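Local coordinates for armadillo repeat protein arm00016 (Synthetic construct, PDB 4D4E) that is a computationally designed armadillo-repeat scaffold, probably for modular recognition of peptides, built by stacking near-identical helical units, at residues 45-50 and 79-84; 87-92 and 128-133; 31-36 and 72-77. All coordinates share one frame; numbering follows the deposited sequence.

Contact 1: residues 45-50 and 79-84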
loop_
_atom_site.group_PDB
_atom_site.type_symbol
_atom_site.label_atom_id
_atom_site.label_comp_id
_atom_site.label_asym_id
_atom_site.label_seq_id
_atom_site.Cartn_x
_atom_site.Cartn_y
_atom_site.Cartn_z
ATOM N N GLU A 45 -14.932 2.313 14.405
ATOM C CA GLU A 45 -15.402 3.069 15.540
ATOM C C GLU A 45 -14.249 3.579 16.388
ATOM O O GLU A 45 -14.183 4.778 16.712
ATOM C CB GLU A 45 -16.377 2.243 16.358
ATOM C CG GLU A 45 -17.753 2.214 15.711
ATOM C CD GLU A 45 -18.654 1.166 16.317
ATOM O OE1 GLU A 45 -18.775 1.125 17.563
ATOM O OE2 GLU A 45 -19.247 0.384 15.545
ATOM N N GLN A 46 -13.345 2.664 16.723
ATOM C CA GLN A 46 -12.113 2.974 17.439
ATOM C C GLN A 46 -11.261 4.003 16.675
ATOM O O GLN A 46 -10.738 4.952 17.272
ATOM C CB GLN A 46 -11.294 1.694 17.674
ATOM C CG GLN A 46 -11.929 0.683 18.632
ATOM C CD GLN A 46 -11.941 1.147 20.069
ATOM O OE1 GLN A 46 -11.037 0.812 20.849
ATOM N NE2 GLN A 46 -12.965 1.909 20.444
ATOM N N ILE A 47 -11.122 3.818 15.370
ATOM C CA ILE A 47 -10.392 4.774 14.562
ATOM C C ILE A 47 -11.048 6.146 14.646
ATOM O O ILE A 47 -10.380 7.189 14.669
ATOM C CB ILE A 47 -10.260 4.270 13.099
ATOM C CG1 ILE A 47 -9.339 3.062 13.074
ATOM C CG2 ILE A 47 -9.757 5.373 12.171
ATOM C CD1 ILE A 47 -9.518 2.157 11.856
ATOM N N GLN A 48 -12.373 6.147 14.738
ATOM C CA GLN A 48 -13.103 7.406 14.731
ATOM C C GLN A 48 -12.843 8.189 16.000
ATOM O O GLN A 48 -12.673 9.429 15.961
ATOM C CB GLN A 48 -14.619 7.164 14.505
ATOM C CG GLN A 48 -15.348 8.428 14.157
ATOM C CD GLN A 48 -14.687 9.157 13.008
ATOM O OE1 GLN A 48 -14.181 8.522 12.074
ATOM N NE2 GLN A 48 -14.712 10.496 13.051
ATOM N N LYS A 49 -12.788 7.494 17.128
ATOM C CA LYS A 49 -12.413 8.130 18.376
ATOM C C LYS A 49 -11.032 8.813 18.276
ATOM O O LYS A 49 -10.809 9.939 18.764
ATOM C CB LYS A 49 -12.363 7.078 19.462
ATOM C CG LYS A 49 -13.634 6.226 19.490
ATOM C CD LYS A 49 -13.726 5.348 20.733
ATOM C CE LYS A 49 -14.325 6.154 21.871
ATOM N NZ LYS A 49 -14.621 5.368 23.111
ATOM N N LEU A 50 -10.107 8.126 17.625
ATOM C CA LEU A 50 -8.746 8.628 17.474
ATOM C C LEU A 50 -8.699 9.884 16.638
ATOM O O LEU A 50 -7.948 10.829 16.966
ATOM C CB LEU A 50 -7.872 7.582 16.789
ATOM C CG LEU A 50 -7.463 6.395 17.667
ATOM C CD1 LEU A 50 -6.692 5.389 16.828
ATOM C CD2 LEU A 50 -6.659 6.874 18.880
ATOM N N ALA A 79 -0.940 2.811 9.156
ATOM C CA ALA A 79 -1.462 1.775 8.279
ATOM C C ALA A 79 -2.839 1.262 8.756
ATOM O O ALA A 79 -3.712 0.924 7.931
ATOM C CB ALA A 79 -0.462 0.600 8.103
ATOM N N ASN A 80 -3.007 1.167 10.071
ATOM C CA ASN A 80 -4.231 0.649 10.643
ATOM C C ASN A 80 -5.388 1.642 10.517
ATOM O O ASN A 80 -6.507 1.222 10.223
ATOM C CB ASN A 80 -4.022 0.225 12.087
ATOM C CG ASN A 80 -3.653 -1.245 12.241
ATOM O OD1 ASN A 80 -4.018 -2.075 11.426
ATOM N ND2 ASN A 80 -2.992 -1.573 13.348
ATOM N N ILE A 81 -5.113 2.944 10.700
ATOM C CA ILE A 81 -6.122 4.022 10.454
ATOM C C ILE A 81 -6.607 3.993 8.985
ATOM O O ILE A 81 -7.804 4.078 8.718
ATOM C CB ILE A 81 -5.570 5.431 10.902
ATOM C CG1 ILE A 81 -5.395 5.424 12.424
ATOM C CG2 ILE A 81 -6.430 6.600 10.429
ATOM C CD1 ILE A 81 -4.357 6.408 12.908
ATOM N N ALA A 82 -5.666 3.802 8.068
ATOM C CA ALA A 82 -5.927 3.790 6.645
ATOM C C ALA A 82 -6.710 2.568 6.160
ATOM O O ALA A 82 -7.161 2.572 5.015
ATOM C CB ALA A 82 -4.635 3.896 5.882
ATOM N N ALA A 83 -6.865 1.549 7.020
ATOM C CA ALA A 83 -7.760 0.382 6.738
ATOM C C ALA A 83 -9.208 0.745 7.108
ATOM O O ALA A 83 -10.069 -0.124 7.158
ATOM C CB ALA A 83 -7.293 -0.843 7.557
ATOM N N GLY A 84 -9.467 2.028 7.417
ATOM C CA GLY A 84 -10.808 2.470 7.807
ATOM C C GLY A 84 -11.574 2.837 6.584
ATOM O O GLY A 84 -11.155 2.557 5.457
#

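Contact 2: residues 87-92 and 128-133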
loop_
_atom_site.group_PDB
_atom_site.type_symbol
_atom_site.label_atom_id
_atom_site.label_comp_id
_atom_site.label_asym_id
_atom_site.label_seq_id
_atom_site.Cartn_x
_atom_site.Cartn_y
_atom_site.Cartn_z
ATOM N N GLU A 87 -13.908 8.101 4.412
ATOM C CA GLU A 87 -13.852 9.320 5.237
ATOM C C GLU A 87 -12.574 9.405 6.121
ATOM O O GLU A 87 -11.947 10.484 6.270
ATOM C CB GLU A 87 -15.091 9.425 6.120
ATOM C CG GLU A 87 -16.367 9.715 5.356
ATOM C CD GLU A 87 -17.274 10.734 6.042
ATOM O OE1 GLU A 87 -17.020 11.075 7.233
ATOM O OE2 GLU A 87 -18.232 11.223 5.376
ATOM N N GLN A 88 -12.156 8.260 6.640
ATOM C CA GLN A 88 -11.002 8.202 7.535
ATOM C C GLN A 88 -9.725 8.189 6.756
ATOM O O GLN A 88 -8.774 8.802 7.206
ATOM C CB GLN A 88 -11.100 7.027 8.486
ATOM C CG GLN A 88 -12.420 7.116 9.225
ATOM C CD GLN A 88 -12.774 5.851 9.959
ATOM O OE1 GLN A 88 -12.609 4.718 9.448
ATOM N NE2 GLN A 88 -13.272 6.024 11.162
ATOM N N ILE A 89 -9.696 7.544 5.583
ATOM C CA ILE A 89 -8.546 7.715 4.732
ATOM C C ILE A 89 -8.423 9.215 4.351
ATOM O O ILE A 89 -7.329 9.783 4.320
ATOM C CB ILE A 89 -8.644 6.868 3.478
ATOM C CG1 ILE A 89 -8.554 5.364 3.837
ATOM C CG2 ILE A 89 -7.590 7.324 2.475
ATOM C CD1 ILE A 89 -8.798 4.418 2.669
ATOM N N GLN A 90 -9.549 9.854 4.062
ATOM C CA GLN A 90 -9.547 11.265 3.766
ATOM C C GLN A 90 -8.890 12.165 4.835
ATOM O O GLN A 90 -8.152 13.102 4.554
ATOM C CB GLN A 90 -10.991 11.706 3.549
ATOM C CG GLN A 90 -11.282 11.917 2.082
ATOM C CD GLN A 90 -10.199 12.738 1.427
ATOM O OE1 GLN A 90 -9.890 13.837 1.893
ATOM N NE2 GLN A 90 -9.606 12.206 0.361
ATOM N N LYS A 91 -9.277 11.927 6.056
ATOM C CA LYS A 91 -8.637 12.553 7.204
ATOM C C LYS A 91 -7.137 12.376 7.264
ATOM O O LYS A 91 -6.482 13.308 7.608
ATOM C CB LYS A 91 -9.274 12.059 8.493
ATOM C CG LYS A 91 -10.727 12.558 8.674
ATOM C CD LYS A 91 -10.763 14.046 8.953
ATOM C CE LYS A 91 -11.673 14.721 7.949
ATOM N NZ LYS A 91 -13.016 14.890 8.512
ATOM N N LEU A 92 -6.588 11.195 6.947
ATOM C CA LEU A 92 -5.122 11.027 6.863
ATOM C C LEU A 92 -4.466 11.874 5.805
ATOM O O LEU A 92 -3.377 12.430 6.021
ATOM C CB LEU A 92 -4.721 9.566 6.542
ATOM C CG LEU A 92 -4.625 8.645 7.720
ATOM C CD1 LEU A 92 -4.570 7.209 7.155
ATOM C CD2 LEU A 92 -3.414 8.932 8.634
ATOM N N ASN A 128 -10.953 6.667 -5.978
ATOM C CA ASN A 128 -10.118 7.177 -7.076
ATOM C C ASN A 128 -9.408 8.488 -6.774
ATOM O O ASN A 128 -8.278 8.717 -7.255
ATOM C CB ASN A 128 -10.893 7.201 -8.426
ATOM C CG ASN A 128 -11.161 5.784 -8.929
ATOM O OD1 ASN A 128 -10.599 4.849 -8.340
ATOM N ND2 ASN A 128 -11.947 5.604 -10.023
ATOM N N GLU A 129 -10.027 9.322 -5.930
ATOM C CA GLU A 129 -9.427 10.581 -5.569
ATOM C C GLU A 129 -8.303 10.375 -4.548
ATOM O O GLU A 129 -7.326 11.127 -4.508
ATOM C CB GLU A 129 -10.494 11.576 -5.148
ATOM C CG GLU A 129 -11.351 12.013 -6.361
ATOM C CD GLU A 129 -10.549 12.310 -7.666
ATOM O OE1 GLU A 129 -9.865 13.364 -7.772
ATOM O OE2 GLU A 129 -10.632 11.496 -8.631
ATOM N N GLN A 130 -8.412 9.311 -3.770
ATOM C CA GLN A 130 -7.342 8.960 -2.825
ATOM C C GLN A 130 -6.172 8.294 -3.547
ATOM O O GLN A 130 -5.027 8.642 -3.311
ATOM C CB GLN A 130 -7.957 8.187 -1.665
ATOM C CG GLN A 130 -9.069 9.059 -1.051
ATOM C CD GLN A 130 -9.949 8.295 -0.099
ATOM O OE1 GLN A 130 -10.067 7.078 -0.201
ATOM N NE2 GLN A 130 -10.510 8.994 0.902
ATOM N N ILE A 131 -6.443 7.368 -4.480
ATOM C CA ILE A 131 -5.400 6.910 -5.416
ATOM C C ILE A 131 -4.637 8.100 -6.089
ATOM O O ILE A 131 -3.379 8.095 -6.245
ATOM C CB ILE A 131 -5.988 6.007 -6.508
ATOM C CG1 ILE A 131 -6.482 4.657 -5.882
ATOM C CG2 ILE A 131 -4.950 5.807 -7.652
ATOM C CD1 ILE A 131 -7.387 3.789 -6.746
ATOM N N GLN A 132 -5.412 9.059 -6.580
ATOM C CA GLN A 132 -4.871 10.249 -7.245
ATOM C C GLN A 132 -3.889 11.040 -6.381
ATOM O O GLN A 132 -2.853 11.440 -6.895
ATOM C CB GLN A 132 -6.017 11.180 -7.667
ATOM C CG GLN A 132 -5.587 12.321 -8.572
ATOM C CD GLN A 132 -4.848 11.817 -9.813
ATOM O OE1 GLN A 132 -5.127 10.710 -10.345
ATOM N NE2 GLN A 132 -3.886 12.606 -10.268
ATOM N N LYS A 133 -4.269 11.300 -5.111
ATOM C CA LYS A 133 -3.426 11.991 -4.143
ATOM C C LYS A 133 -2.125 11.236 -3.929
ATOM O O LYS A 133 -1.065 11.836 -3.863
ATOM C CB LYS A 133 -4.160 12.210 -2.802
ATOM C CG LYS A 133 -5.153 13.348 -2.839
ATOM C CD LYS A 133 -4.529 14.610 -3.407
ATOM C CE LYS A 133 -5.596 15.658 -3.634
ATOM N NZ LYS A 133 -6.423 15.741 -2.399
#

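Contact 3: residues 31-36 and 72-77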
loop_
_atom_site.group_PDB
_atom_site.type_symbol
_atom_site.label_atom_id
_atom_site.label_comp_id
_atom_site.label_asym_id
_atom_site.label_seq_id
_atom_site.Cartn_x
_atom_site.Cartn_y
_atom_site.Cartn_z
ATOM N N SER A 31 4.823 4.306 25.287
ATOM C CA SER A 31 3.599 3.865 25.931
ATOM C C SER A 31 2.345 4.431 25.233
ATOM O O SER A 31 1.393 3.687 24.925
ATOM C CB SER A 31 3.614 4.315 27.384
ATOM O OG SER A 31 2.999 3.346 28.182
ATOM N N ALA A 32 2.357 5.745 24.986
ATOM C CA ALA A 32 1.232 6.367 24.293
ATOM C C ALA A 32 1.047 5.770 22.910
ATOM O O ALA A 32 -0.054 5.295 22.574
ATOM C CB ALA A 32 1.366 7.891 24.280
ATOM N N LEU A 33 2.108 5.731 22.100
ATOM C CA LEU A 33 2.003 5.065 20.805
ATOM C C LEU A 33 1.527 3.629 20.920
ATOM O O LEU A 33 0.778 3.211 20.077
ATOM C CB LEU A 33 3.288 5.065 20.017
ATOM C CG LEU A 33 3.467 5.823 18.738
ATOM C CD1 LEU A 33 4.781 5.350 18.168
ATOM C CD2 LEU A 33 2.324 5.623 17.741
ATOM N N ARG A 34 1.983 2.900 21.951
ATOM C CA ARG A 34 1.450 1.580 22.306
ATOM C C ARG A 34 -0.066 1.554 22.278
ATOM O O ARG A 34 -0.660 0.858 21.466
ATOM C CB ARG A 34 1.839 1.194 23.734
ATOM C CG ARG A 34 3.191 0.574 23.941
ATOM C CD ARG A 34 3.158 -0.955 23.940
ATOM N NE ARG A 34 4.534 -1.477 23.910
ATOM C CZ ARG A 34 5.271 -1.621 22.807
ATOM N NH1 ARG A 34 4.785 -1.322 21.605
ATOM N NH2 ARG A 34 6.503 -2.085 22.902
ATOM N N LYS A 35 -0.675 2.286 23.205
ATOM C CA LYS A 35 -2.109 2.218 23.408
ATOM C C LYS A 35 -2.847 2.643 22.138
ATOM O O LYS A 35 -3.769 1.954 21.655
ATOM C CB LYS A 35 -2.518 3.074 24.613
ATOM C CG LYS A 35 -2.068 2.486 25.959
ATOM C CD LYS A 35 -1.753 3.591 26.977
ATOM C CE LYS A 35 -0.814 3.126 28.089
ATOM N NZ LYS A 35 0.365 2.352 27.584
ATOM N N LEU A 36 -2.420 3.774 21.576
ATOM C CA LEU A 36 -3.006 4.265 20.343
ATOM C C LEU A 36 -2.942 3.184 19.241
ATOM O O LEU A 36 -3.898 2.994 18.446
ATOM C CB LEU A 36 -2.220 5.503 19.942
ATOM C CG LEU A 36 -2.598 6.341 18.760
ATOM C CD1 LEU A 36 -1.958 7.729 18.953
ATOM C CD2 LEU A 36 -2.119 5.624 17.501
ATOM N N LYS A 72 8.633 3.367 12.949
ATOM C CA LYS A 72 8.041 2.094 12.535
ATOM C C LYS A 72 6.657 1.943 13.196
ATOM O O LYS A 72 5.709 1.595 12.530
ATOM C CB LYS A 72 8.953 0.926 12.911
ATOM C CG LYS A 72 8.447 -0.450 12.430
ATOM C CD LYS A 72 9.035 -1.570 13.277
ATOM C CE LYS A 72 8.206 -1.757 14.517
ATOM N NZ LYS A 72 8.833 -2.784 15.419
ATOM N N ASN A 73 6.571 2.189 14.490
ATOM C CA ASN A 73 5.320 2.006 15.195
ATOM C C ASN A 73 4.297 3.094 14.817
ATOM O O ASN A 73 3.113 2.814 14.785
ATOM C CB ASN A 73 5.528 2.017 16.721
ATOM C CG ASN A 73 6.223 0.747 17.263
ATOM O OD1 ASN A 73 5.772 -0.360 16.998
ATOM N ND2 ASN A 73 7.265 0.910 18.078
ATOM N N ALA A 74 4.740 4.334 14.579
ATOM C CA ALA A 74 3.807 5.414 14.116
ATOM C C ALA A 74 3.202 5.049 12.731
ATOM O O ALA A 74 2.005 5.202 12.519
ATOM C CB ALA A 74 4.498 6.758 14.056
ATOM N N VAL A 75 4.052 4.566 11.822
ATOM C CA VAL A 75 3.628 4.132 10.478
ATOM C C VAL A 75 2.641 2.931 10.578
ATOM O O VAL A 75 1.687 2.892 9.815
ATOM C CB VAL A 75 4.826 3.761 9.564
ATOM C CG1 VAL A 75 4.326 3.242 8.244
ATOM C CG2 VAL A 75 5.660 4.970 9.218
ATOM N N ALA A 76 2.877 1.982 11.511
ATOM C CA ALA A 76 2.020 0.797 11.666
ATOM C C ALA A 76 0.643 1.290 12.028
ATOM O O ALA A 76 -0.375 0.828 11.516
ATOM C CB ALA A 76 2.548 -0.223 12.735
ATOM N N ALA A 77 0.630 2.243 12.934
ATOM C CA ALA A 77 -0.627 2.806 13.449
ATOM C C ALA A 77 -1.419 3.493 12.288
ATOM O O ALA A 77 -2.621 3.215 12.124
ATOM C CB ALA A 77 -0.313 3.769 14.584
#

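Contact 1: residues 45-50 and 79-84
Ile47 of helix 44-52 and Ile81 of helix 68-81 make the apolar part of this contact, methyl against methyl: Ile47 CG2 lies 4.0 Å from Ile81 CG2. The two side chains meet at an angle. In each, CG1 lies beside the backbone N (chi1 -68° and -66°), which leaves CG2 anti to that nitrogen and turned to the other isoleucine's CG2. Ile81 also touches Leu56 and Leu59 of helix 56-61 and Leu92 of helix 86-94, so the pair belongs to the continuous core of an armadillo solenoid, at the place where a long helix gives way to the turn that leads into the next short one.

A second set of contacts runs from side chain to backbone. Ile47 CD1 lies 3.6 Å from Asn80 O. The same methyl, Ile47 CD1, is 4.3 Å from Gly84 CA, where glycine presents bare backbone.

Backbone hydrogen bonds shape the surface that Ile47 meets. A type I beta turn runs from Ile81 to Gly84, with Gly84 N bonded to Ile81 O at 2.9 Å. Overlapping it, Ala83 N donates at 3.2 Å to Asn80 O, the oxygen that Ile47 touches. No hydrogen bond joins the two segments themselves.

Contact 2: residues 87-92 and 128-133
Gln130 reaches from helix 128-136 to helix 86-94 and lays its terminal amide against Ile89 and Gln90. The CG2 methyl of Ile89 sits over the face of the amide, 3.6 Å from Gln130 CD, and lies almost as near its oxygen, at 3.7 Å from Gln130 OE1. On the nitrogen side the contact is tighter: Gln90 CG comes within 3.2 Å of Gln130 NE2. Gln90 is bent at chi2, which folds its own amide back alongside that of Gln130, the two planes being only 18° apart.

What brings the Gln130 amide here is an extended chain: CG sits beside the backbone N (chi1 -56°) and the side chain runs straight beyond it (chi2 167°), spanning the distance between the helices. The next shell holds both ends of the amide. Gln130 NE2 is hydrogen-bonded to Asn86 O, at the start of the helix being touched, and Gln130 OE1 to the backbone nitrogen of Asn127, just before its own helix. Ile93 of helix 86-94 also touches the Gln130 side chain. The same arrangement recurs one step earlier in the chain, where Gln88 NE2 is bonded to Asn44 O and Gln88 OE1 to Asn85 N.

Gln130 is buried, and its two polar atoms are met by backbone groups of opposite kind, a carbonyl at NE2 and an N-H at OE1. This fixes which way round the amide lies, and it ties the starts of two successive short helices together by a polar bridge with the Ile89 methyl over one face.

Contact 3: residues 31-36 and 72-77
Leu33 swings its side chain to an intermediate first torsion, chi1 -113°, that carries both methyls across to the backbone between Asn73 and Ala74; one turn along, Leu36 holds CG anti to its nitrogen (chi1 -176°) and thereby directs CD2 at Ala77. The fork of Leu33 divides its contacts. Leu33 CD1 lies 3.7 Å from Asn73 CB and as close to the amide nitrogen Ala74 N, and Leu33 CD2 adds a contact of 3.9 Å with Ala74 CA. Asn73 meets Leu33 through its aliphatic CB, and the two side chains run at a slant to one another. The Leu36 contact is simpler, a single meeting of methyls with Leu36 CD2 3.9 Å from Ala77 CB.

Every contact across the interface is van der Waals in kind, and no hydrogen bond links the helices. Leucines on one side face the small side chains of Ala74 and Ala77 on the other, so that Leu33 can lie close to the opposing backbone. The axes of the two short segments come no nearer than 10.0 Å and run in the same direction, 22° apart. Leu59 of helix 56-61 touches both leucines, and Met17 of helix 14-20 packs on Leu36.

Long helices stacked side by side in the same direction with a slight turn between neighbours, as here, and packed on shorter helices, are characteristic of armadillo solenoids, in which such small rotations accumulate into a superhelix.

Overall arrangement
The three contacts run from the N-terminal end to about the middle of the solenoid. Contacts 1 and 3 share helix 68-81: contact 3 packs it against the preceding long helix 26-40, and contact 1 uses its C-terminal end and the turn beyond, their centres about 12 Å apart and their segments alternating along the chain. Contact 2 follows in series, its centre about 13 Å from that of contact 1, and the two touch directly, with a probable hydrogen bond from Gln88 to Gln48. Contacts 2 and 3 are about 21 Å apart between centres and do not touch. Long helices stack in contact 3 and short ones in contact 2, with contact 1 joining both layers, consistent with a modular, extendable architecture.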